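Local structure of DBF2 kinase activator protein MOB1 (Saccharomyces cerevisiae, 2HJN) at residues A[54-59]-A[183-188]; A[92-97]-A[178-183]; A[187-192]-A[199-204]. The protein binds the protein kinase DBF2 as its activator subunit, enabling its phosphorylation and activation by CDC15 in the mitotic exit network of late anaphase. One frame throughout, in Å; residues are numbered along the deposited sequence.

Contact 1 of 3, residues A[54-59]-A[183-188]. With ZN (zinc ion), chain B.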
loop_
_atom_site.group_PDB
_atom_site.type_symbol
_atom_site.label_atom_id
_atom_site.label_comp_id
_atom_site.label_asym_id
_atom_site.label_seq_id
_atom_site.Cartn_x
_atom_site.Cartn_y
_atom_site.Cartn_z
ATOM N N GLU A 54 21.542 8.327 2.110
ATOM C CA GLU A 54 21.937 8.477 0.715
ATOM C C GLU A 54 21.089 7.639 -0.238
ATOM O O GLU A 54 20.765 8.078 -1.323
ATOM C CB GLU A 54 23.379 8.108 0.559
HETATM N N MSE A 55 20.787 6.409 0.155
HETATM C CA MSE A 55 19.796 5.563 -0.537
HETATM C C MSE A 55 18.421 6.221 -0.664
HETATM O O MSE A 55 17.773 6.087 -1.704
HETATM C CB MSE A 55 19.636 4.248 0.236
HETATM C CG MSE A 55 18.606 3.271 -0.315
HETATM SE SE MSE A 55 18.505 1.755 0.938
HETATM C CE MSE A 55 18.315 2.712 2.594
ATOM N N THR A 56 17.979 6.887 0.416
ATOM C CA THR A 56 16.717 7.634 0.424
ATOM C C THR A 56 16.653 8.805 -0.565
ATOM O O THR A 56 15.655 8.991 -1.264
ATOM C CB THR A 56 16.368 8.161 1.828
ATOM O OG1 THR A 56 16.049 7.050 2.679
ATOM C CG2 THR A 56 15.158 9.091 1.757
ATOM N N LEU A 57 17.702 9.606 -0.603
ATOM C CA LEU A 57 17.725 10.745 -1.517
ATOM C C LEU A 57 17.875 10.227 -2.967
ATOM O O LEU A 57 17.212 10.717 -3.869
ATOM C CB LEU A 57 18.889 11.693 -1.159
ATOM C CG LEU A 57 18.853 12.415 0.199
ATOM C CD1 LEU A 57 20.159 13.192 0.491
ATOM C CD2 LEU A 57 17.661 13.343 0.207
ATOM N N GLY A 58 18.719 9.221 -3.185
ATOM C CA GLY A 58 18.943 8.689 -4.544
ATOM C C GLY A 58 17.727 8.006 -5.143
ATOM O O GLY A 58 17.637 7.829 -6.383
ATOM N N SER A 59 16.794 7.616 -4.267
ATOM C CA SER A 59 15.578 6.852 -4.651
ATOM C C SER A 59 14.673 7.668 -5.554
ATOM O O SER A 59 13.988 7.110 -6.414
ATOM C CB SER A 59 14.804 6.391 -3.395
ATOM O OG SER A 59 13.972 7.407 -2.820
ATOM N N HIS A 183 11.808 2.337 11.802
ATOM C CA HIS A 183 12.048 0.918 11.445
ATOM C C HIS A 183 11.949 0.674 9.915
ATOM O O HIS A 183 12.736 -0.106 9.342
ATOM C CB HIS A 183 11.096 -0.027 12.215
ATOM C CG HIS A 183 11.401 -1.473 11.983
ATOM N ND1 HIS A 183 12.579 -2.062 12.398
ATOM C CD2 HIS A 183 10.753 -2.403 11.239
ATOM C CE1 HIS A 183 12.623 -3.306 11.954
ATOM N NE2 HIS A 183 11.527 -3.536 11.245
ATOM N N ILE A 184 10.950 1.291 9.270
ATOM C CA ILE A 184 10.735 1.121 7.823
ATOM C C ILE A 184 11.953 1.571 7.030
ATOM O O ILE A 184 12.451 0.845 6.180
ATOM C CB ILE A 184 9.420 1.872 7.268
ATOM C CG1 ILE A 184 8.131 1.227 7.766
ATOM C CG2 ILE A 184 9.286 1.776 5.722
ATOM C CD1 ILE A 184 6.918 2.144 7.644
ATOM N N TYR A 185 12.429 2.792 7.314
ATOM C CA TYR A 185 13.545 3.396 6.562
ATOM C C TYR A 185 14.839 2.633 6.772
ATOM O O TYR A 185 15.611 2.420 5.830
ATOM C CB TYR A 185 13.754 4.847 7.061
ATOM C CG TYR A 185 13.018 5.882 6.266
ATOM C CD1 TYR A 185 11.933 6.572 6.822
ATOM C CD2 TYR A 185 13.373 6.149 4.927
ATOM C CE1 TYR A 185 11.231 7.525 6.077
ATOM C CE2 TYR A 185 12.671 7.089 4.172
ATOM C CZ TYR A 185 11.597 7.777 4.754
ATOM O OH TYR A 185 10.899 8.750 4.034
ATOM N N CYS A 186 15.123 2.257 8.030
ATOM C CA CYS A 186 16.394 1.587 8.379
ATOM C C CYS A 186 16.424 0.068 8.076
ATOM O O CYS A 186 17.510 -0.511 7.876
ATOM C CB CYS A 186 16.786 1.840 9.835
ATOM S SG CYS A 186 17.017 3.588 10.230
ATOM N N HIS A 187 15.270 -0.574 8.013
ATOM C CA HIS A 187 15.256 -2.013 7.769
ATOM C C HIS A 187 14.437 -2.559 6.600
ATOM O O HIS A 187 14.634 -3.722 6.198
ATOM C CB HIS A 187 15.021 -2.740 9.112
ATOM C CG HIS A 187 16.076 -2.384 10.126
ATOM N ND1 HIS A 187 17.344 -2.905 10.071
ATOM C CD2 HIS A 187 16.103 -1.448 11.109
ATOM C CE1 HIS A 187 18.080 -2.382 11.035
ATOM N NE2 HIS A 187 17.356 -1.471 11.659
ATOM N N HIS A 188 13.552 -1.730 6.021
ATOM C CA HIS A 188 12.730 -2.209 4.883
ATOM C C HIS A 188 12.720 -1.337 3.633
ATOM O O HIS A 188 11.861 -1.514 2.774
ATOM C CB HIS A 188 11.293 -2.516 5.367
ATOM C CG HIS A 188 11.261 -3.571 6.437
ATOM N ND1 HIS A 188 11.526 -4.897 6.173
ATOM C CD2 HIS A 188 11.159 -3.468 7.784
ATOM C CE1 HIS A 188 11.502 -5.585 7.302
ATOM N NE2 HIS A 188 11.272 -4.744 8.299
HETATM ZN ZN ZN B . 11.192 -5.403 10.257
#
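Thr56 meets the ring of Tyr185 where helix 49-58 packs against the C-terminal end of helix 165-187. Its OG1 lies 3.6 Å from Tyr185 CD2 and is almost as near to CE2. The methyl CG2 is 4.0 Å from Tyr185 CE2. The two side chains cross at about a right angle, and OG1 approaches the ring obliquely. The threonine torsion, chi1 -68°, sets OG1 beside the backbone N. There it also makes a weak hydrogen bond to Ile52 O, one turn back in its own helix. The other touch is slight: the terminal methyl CE of Met55, a selenomethionine, comes to 4.2 Å from the backbone O of Tyr185.

The tyrosine ring has further partners. Its OH is hydrogen-bonded to Asn202 OD1 of helix 198-214, and Phe205 meets the ring edge-to-face. Thr56 itself also touches Asn202. Within the segment 54-59, Ser59 OG bonds back to Thr56 O at 2.8 Å, tilted 30° from the carbonyl plane.

Helix 165-187 ends in the zinc site. His183 NE2 and His188 NE2 each bind the zinc ion at 2.1 Å. Cys101 and Cys106 complete the set of four ligands. CD2 of His183 lies at the edge of the His188 ring, in its plane. The second nitrogens are also held: His183 ND1 by Ile110 O and His188 ND1 by Glu191 OE1. These bonds limit rotation of both imidazoles.

Across the two segments the contact is van der Waals packing. It joins helix 49-58 to helix 165-187 within the Mob1/phocein fold. Tyr185 OH is satisfied by Asn202, and Thr56 OG1 at least weakly by Ile52 O, so neither hydroxyl depends on a polar partner across the contact.

Contact 2 of 3, residues A[92-97]-A[178-183]. With ZN (zinc ion), chain B; SO4 (sulfate ion), chain C.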
loop_
_atom_site.group_PDB
_atom_site.type_symbol
_atom_site.label_atom_id
_atom_site.label_comp_id
_atom_site.label_asym_id
_atom_site.label_seq_id
_atom_site.Cartn_x
_atom_site.Cartn_y
_atom_site.Cartn_z
HETATM N N MSE A 92 -1.012 1.992 5.927
HETATM C CA MSE A 92 -0.921 1.626 4.501
HETATM C C MSE A 92 0.518 1.269 4.112
HETATM O O MSE A 92 0.756 0.257 3.419
HETATM C CB MSE A 92 -1.512 2.743 3.599
HETATM C CG MSE A 92 -1.313 2.483 2.053
HETATM SE SE MSE A 92 0.477 3.012 1.436
HETATM C CE MSE A 92 0.168 4.917 1.708
ATOM N N LEU A 93 1.481 2.038 4.611
ATOM C CA LEU A 93 2.902 1.786 4.311
ATOM C C LEU A 93 3.445 0.498 4.975
ATOM O O LEU A 93 4.118 -0.292 4.326
ATOM C CB LEU A 93 3.740 3.012 4.657
ATOM C CG LEU A 93 3.570 4.249 3.733
ATOM C CD1 LEU A 93 4.085 5.471 4.473
ATOM C CD2 LEU A 93 4.275 4.120 2.360
ATOM N N TYR A 94 3.114 0.242 6.244
ATOM C CA TYR A 94 3.530 -1.058 6.877
ATOM C C TYR A 94 2.858 -2.231 6.243
ATOM O O TYR A 94 3.462 -3.289 6.012
ATOM C CB TYR A 94 3.356 -1.049 8.412
ATOM C CG TYR A 94 4.524 -1.663 9.132
ATOM C CD1 TYR A 94 5.531 -0.866 9.661
ATOM C CD2 TYR A 94 4.652 -3.042 9.260
ATOM C CE1 TYR A 94 6.633 -1.426 10.297
ATOM C CE2 TYR A 94 5.769 -3.632 9.930
ATOM C CZ TYR A 94 6.743 -2.811 10.435
ATOM O OH TYR A 94 7.820 -3.341 11.089
ATOM N N GLY A 95 1.622 -2.039 5.884
ATOM C CA GLY A 95 0.844 -3.064 5.229
ATOM C C GLY A 95 1.437 -3.485 3.916
ATOM O O GLY A 95 1.293 -4.622 3.530
ATOM N N SER A 96 2.057 -2.563 3.186
ATOM C CA SER A 96 2.649 -2.903 1.891
ATOM C C SER A 96 3.852 -3.864 2.001
ATOM O O SER A 96 4.124 -4.679 1.093
ATOM C CB SER A 96 3.036 -1.625 1.112
ATOM O OG SER A 96 4.249 -1.071 1.594
ATOM N N ILE A 97 4.559 -3.791 3.123
ATOM C CA ILE A 97 5.773 -4.598 3.290
ATOM C C ILE A 97 5.686 -5.648 4.410
ATOM O O ILE A 97 6.701 -6.275 4.756
ATOM C CB ILE A 97 7.058 -3.717 3.405
ATOM C CG1 ILE A 97 6.904 -2.602 4.461
ATOM C CG2 ILE A 97 7.357 -3.101 2.066
ATOM C CD1 ILE A 97 7.268 -2.995 5.868
ATOM N N PHE A 178 6.387 7.882 15.029
ATOM C CA PHE A 178 7.746 8.130 14.456
ATOM C C PHE A 178 8.635 6.908 14.473
ATOM O O PHE A 178 9.280 6.661 13.486
ATOM C CB PHE A 178 8.491 9.333 15.104
ATOM C CG PHE A 178 9.796 9.712 14.379
ATOM C CD1 PHE A 178 9.836 10.791 13.488
ATOM C CD2 PHE A 178 10.976 8.997 14.625
ATOM C CE1 PHE A 178 11.012 11.127 12.820
ATOM C CE2 PHE A 178 12.181 9.303 13.925
ATOM C CZ PHE A 178 12.187 10.361 13.033
ATOM N N ARG A 179 8.685 6.162 15.593
ATOM C CA ARG A 179 9.474 4.916 15.702
ATOM C C ARG A 179 9.136 3.888 14.585
ATOM O O ARG A 179 9.988 3.088 14.219
ATOM C CB ARG A 179 9.235 4.245 17.085
ATOM C CG ARG A 179 9.744 5.147 18.267
ATOM C CD ARG A 179 9.427 4.729 19.692
ATOM N NE ARG A 179 9.787 5.870 20.532
ATOM C CZ ARG A 179 9.219 6.206 21.678
ATOM N NH1 ARG A 179 8.246 5.478 22.174
ATOM N NH2 ARG A 179 9.654 7.291 22.340
ATOM N N VAL A 180 7.882 3.891 14.103
ATOM C CA VAL A 180 7.460 2.991 12.982
ATOM C C VAL A 180 8.108 3.460 11.691
ATOM O O VAL A 180 8.653 2.643 10.934
ATOM C CB VAL A 180 5.919 2.921 12.824
ATOM C CG1 VAL A 180 5.554 1.925 11.703
ATOM C CG2 VAL A 180 5.241 2.503 14.191
ATOM N N TYR A 181 8.086 4.766 11.432
ATOM C CA TYR A 181 8.830 5.298 10.257
ATOM C C TYR A 181 10.308 4.930 10.351
ATOM O O TYR A 181 10.919 4.547 9.333
ATOM C CB TYR A 181 8.749 6.840 10.162
ATOM C CG TYR A 181 7.506 7.397 9.503
ATOM C CD1 TYR A 181 7.235 7.176 8.156
ATOM C CD2 TYR A 181 6.621 8.192 10.238
ATOM C CE1 TYR A 181 6.086 7.731 7.572
ATOM C CE2 TYR A 181 5.508 8.732 9.677
ATOM C CZ TYR A 181 5.245 8.507 8.344
ATOM O OH TYR A 181 4.144 9.099 7.838
ATOM N N ALA A 182 10.867 5.022 11.562
ATOM C CA ALA A 182 12.308 4.733 11.730
ATOM C C ALA A 182 12.639 3.280 11.355
ATOM O O ALA A 182 13.662 3.001 10.686
ATOM C CB ALA A 182 12.807 5.074 13.163
ATOM N N HIS A 183 11.808 2.337 11.802
ATOM C CA HIS A 183 12.048 0.918 11.445
ATOM C C HIS A 183 11.949 0.674 9.915
ATOM O O HIS A 183 12.736 -0.106 9.342
ATOM C CB HIS A 183 11.096 -0.027 12.215
ATOM C CG HIS A 183 11.401 -1.473 11.983
ATOM N ND1 HIS A 183 12.579 -2.062 12.398
ATOM C CD2 HIS A 183 10.753 -2.403 11.239
ATOM C CE1 HIS A 183 12.623 -3.306 11.954
ATOM N NE2 HIS A 183 11.527 -3.536 11.245
HETATM ZN ZN ZN B . 11.192 -5.403 10.257
HETATM S S SO4 C . 6.850 7.404 25.276
HETATM O O1 SO4 C . 5.850 8.445 25.010
HETATM O O2 SO4 C . 8.158 7.985 24.926
HETATM O O3 SO4 C . 6.767 6.884 26.631
HETATM O O4 SO4 C . 6.682 6.201 24.481
#
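Tyr94 of helix 75-97 reaches across to Val180 and His183 of helix 165-187. Its CB points toward the partner helix, and with chi1 at -137°, away from a staggered value, the ring extends toward both residues. CD1 then lies 3.5 Å from Val180 CG1, with CE1 close behind. The methyl approaches obliquely. Ile97 CD1, from the same helix, covers one face over the ring centre, 4.2 Å above the plane. At the tip, OH stands 3.1 Å from His183 CD2, which lies at the tyrosine ring's edge near its plane. Seen from the histidine ring, the hydroxyl comes in obliquely. Cys101, another zinc ligand, also touches the Tyr94 side chain.

A second touch is apolar. Leu93 CD1 sits 4.3 Å from Tyr181 CE1. Tyr181 OH has Ser204 OG as its probable hydrogen-bonding partner, though the modelled distance is unusually short. The helix segments have axes 11.1 Å apart and cross at 33°. Arg179 binds a sulfate ion, probably from the crystallisation liquor.

The buried Tyr94 OH has no hydrogen-bonding partner in the model. Zinc binding at His183 NE2 probably polarises the neighbouring CD2-H, which may make the close approach more favourable.

Contact 3 of 3, residues A[187-192]-A[199-204]. With ZN (zinc ion), chain B.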
loop_
_atom_site.group_PDB
_atom_site.type_symbol
_atom_site.label_atom_id
_atom_site.label_comp_id
_atom_site.label_asym_id
_atom_site.label_seq_id
_atom_site.Cartn_x
_atom_site.Cartn_y
_atom_site.Cartn_z
ATOM N N HIS A 187 15.270 -0.574 8.013
ATOM C CA HIS A 187 15.256 -2.013 7.769
ATOM C C HIS A 187 14.437 -2.559 6.600
ATOM O O HIS A 187 14.634 -3.722 6.198
ATOM C CB HIS A 187 15.021 -2.740 9.112
ATOM C CG HIS A 187 16.076 -2.384 10.126
ATOM N ND1 HIS A 187 17.344 -2.905 10.071
ATOM C CD2 HIS A 187 16.103 -1.448 11.109
ATOM C CE1 HIS A 187 18.080 -2.382 11.035
ATOM N NE2 HIS A 187 17.356 -1.471 11.659
ATOM N N HIS A 188 13.552 -1.730 6.021
ATOM C CA HIS A 188 12.730 -2.209 4.883
ATOM C C HIS A 188 12.720 -1.337 3.633
ATOM O O HIS A 188 11.861 -1.514 2.774
ATOM C CB HIS A 188 11.293 -2.516 5.367
ATOM C CG HIS A 188 11.261 -3.571 6.437
ATOM N ND1 HIS A 188 11.526 -4.897 6.173
ATOM C CD2 HIS A 188 11.159 -3.468 7.784
ATOM C CE1 HIS A 188 11.502 -5.585 7.302
ATOM N NE2 HIS A 188 11.272 -4.744 8.299
ATOM N N PHE A 189 13.641 -0.389 3.524
ATOM C CA PHE A 189 13.546 0.555 2.377
ATOM C C PHE A 189 13.677 -0.128 1.025
ATOM O O PHE A 189 13.046 0.339 0.075
ATOM C CB PHE A 189 14.519 1.721 2.485
ATOM C CG PHE A 189 14.250 2.889 1.516
ATOM C CD1 PHE A 189 13.339 3.916 1.849
ATOM C CD2 PHE A 189 14.960 3.018 0.307
ATOM C CE1 PHE A 189 13.093 4.993 0.957
ATOM C CE2 PHE A 189 14.692 4.085 -0.571
ATOM C CZ PHE A 189 13.778 5.070 -0.248
ATOM N N ASN A 190 14.516 -1.158 0.923
ATOM C CA ASN A 190 14.663 -1.919 -0.353
ATOM C C ASN A 190 13.352 -2.470 -0.911
ATOM O O ASN A 190 13.179 -2.589 -2.119
ATOM C CB ASN A 190 15.711 -3.066 -0.305
ATOM C CG ASN A 190 15.715 -3.887 1.017
ATOM O OD1 ASN A 190 16.698 -4.600 1.279
ATOM N ND2 ASN A 190 14.642 -3.802 1.841
ATOM N N GLU A 191 12.436 -2.781 -0.007
ATOM C CA GLU A 191 11.168 -3.437 -0.375
ATOM C C GLU A 191 10.181 -2.365 -0.800
ATOM O O GLU A 191 9.409 -2.556 -1.702
ATOM C CB GLU A 191 10.668 -4.282 0.798
ATOM C CG GLU A 191 11.469 -5.621 0.987
ATOM C CD GLU A 191 11.976 -5.841 2.413
ATOM O OE1 GLU A 191 11.704 -5.019 3.298
ATOM O OE2 GLU A 191 12.663 -6.851 2.667
ATOM N N ILE A 192 10.260 -1.218 -0.157
ATOM C CA ILE A 192 9.453 -0.063 -0.478
ATOM C C ILE A 192 9.794 0.359 -1.940
ATOM O O ILE A 192 8.914 0.616 -2.770
ATOM C CB ILE A 192 9.714 1.072 0.585
ATOM C CG1 ILE A 192 8.975 0.795 1.941
ATOM C CG2 ILE A 192 9.444 2.536 0.007
ATOM C CD1 ILE A 192 7.435 0.666 1.737
ATOM N N THR A 199 8.339 7.561 -3.138
ATOM C CA THR A 199 7.826 8.955 -3.152
ATOM C C THR A 199 6.641 9.116 -2.188
ATOM O O THR A 199 6.580 10.094 -1.450
ATOM C CB THR A 199 7.508 9.468 -4.618
ATOM O OG1 THR A 199 8.670 9.331 -5.457
ATOM C CG2 THR A 199 7.120 10.946 -4.609
ATOM N N VAL A 200 5.753 8.116 -2.140
ATOM C CA VAL A 200 4.673 8.095 -1.171
ATOM C C VAL A 200 5.255 8.053 0.266
ATOM O O VAL A 200 4.744 8.749 1.167
ATOM C CB VAL A 200 3.690 6.919 -1.414
ATOM C CG1 VAL A 200 2.651 6.842 -0.290
ATOM C CG2 VAL A 200 2.976 7.095 -2.706
ATOM N N LEU A 201 6.298 7.248 0.485
ATOM C CA LEU A 201 6.896 7.146 1.840
ATOM C C LEU A 201 7.503 8.496 2.234
ATOM O O LEU A 201 7.237 9.007 3.316
ATOM C CB LEU A 201 7.998 6.051 1.891
ATOM C CG LEU A 201 8.814 5.912 3.192
ATOM C CD1 LEU A 201 7.943 5.793 4.451
ATOM C CD2 LEU A 201 9.819 4.689 3.069
ATOM N N ASN A 202 8.326 9.056 1.343
ATOM C CA ASN A 202 9.043 10.320 1.604
ATOM C C ASN A 202 8.081 11.504 1.748
ATOM O O ASN A 202 8.328 12.393 2.571
ATOM C CB ASN A 202 10.116 10.627 0.534
ATOM C CG ASN A 202 11.288 9.648 0.534
ATOM O OD1 ASN A 202 11.515 8.889 1.481
ATOM N ND2 ASN A 202 12.040 9.653 -0.577
ATOM N N THR A 203 6.998 11.496 0.975
ATOM C CA THR A 203 5.960 12.545 1.066
ATOM C C THR A 203 5.206 12.518 2.380
ATOM O O THR A 203 5.041 13.561 2.995
ATOM C CB THR A 203 4.968 12.552 -0.158
ATOM O OG1 THR A 203 5.721 12.706 -1.395
ATOM C CG2 THR A 203 3.967 13.691 -0.040
ATOM N N SER A 204 4.749 11.329 2.805
ATOM C CA SER A 204 4.110 11.120 4.159
ATOM C C SER A 204 4.995 11.571 5.305
ATOM O O SER A 204 4.579 12.306 6.198
ATOM C CB SER A 204 3.782 9.612 4.323
ATOM O OG SER A 204 3.186 9.254 5.599
HETATM ZN ZN ZN B . 11.192 -5.403 10.257
#
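Leu201 touches both Phe189 and Ile192 with one branch, CD2. Before it in helix 198-214 comes Thr199, whose OG1 bonds Glu60 OE1. Its carbonyl O takes two bonds from Thr203, from N at 2.8 Å and from OG1 at 2.8 Å, and the two donors reach it from opposite faces of the carbonyl plane. Val200 follows and packs on Val200 of the second subunit.

Leu201 then points toward the short helix 189-194. Its CG is anti to the backbone N, chi1 174°, which carries CD2 out to 3.8 Å from Phe189 CD1 and 3.8 Å from Ile192 CG2. The leucine crosses the isoleucine at about a right angle. Tyr181, Ile184 and Tyr185 of helix 165-187 also touch Leu201.

Helices 189-194 and 198-214 are consecutive in the Mob1/phocein fold, joined by a brief loop, and pack through these apolar side chains. His188, at the N-cap of the short helix, is fixed through Glu191. Its ND1 gives a hydrogen bond of 2.9 Å to the syn lone pair of Glu191 OE1, within 2° of the ring plane.

Asn202 comes next. Its OD1 is near the plane of the Phe189 ring, at the edge, 4.2 Å from CE1. That oxygen is hydrogen-bonded to Tyr185 OH, and ND2 is hydrogen-bonded to Glu60 OE2. Ser204 OG is hydrogen-bonded to Gln89 OE1.

In the fold
From the N terminus, helix 49-58 is the first helix, and meets the end of helix 165-187 in contact 1, closing a long loop of the chain. Contact 2 is nested inside it: helix 75-97 returns to the same helix 165-187, a little earlier in sequence. Contact 3 begins on residues 187 and 188, where contact 1 ends, and closes a short loop to helix 198-214. Contact 2 closes before contact 3 opens, so these two lie in series. Helix 165-187 is common to contacts 1 and 2. The zinc ion touches all three. Polar pairs between helices 165-187 and 198-214 probably join contacts 1 and 2 to contact 3.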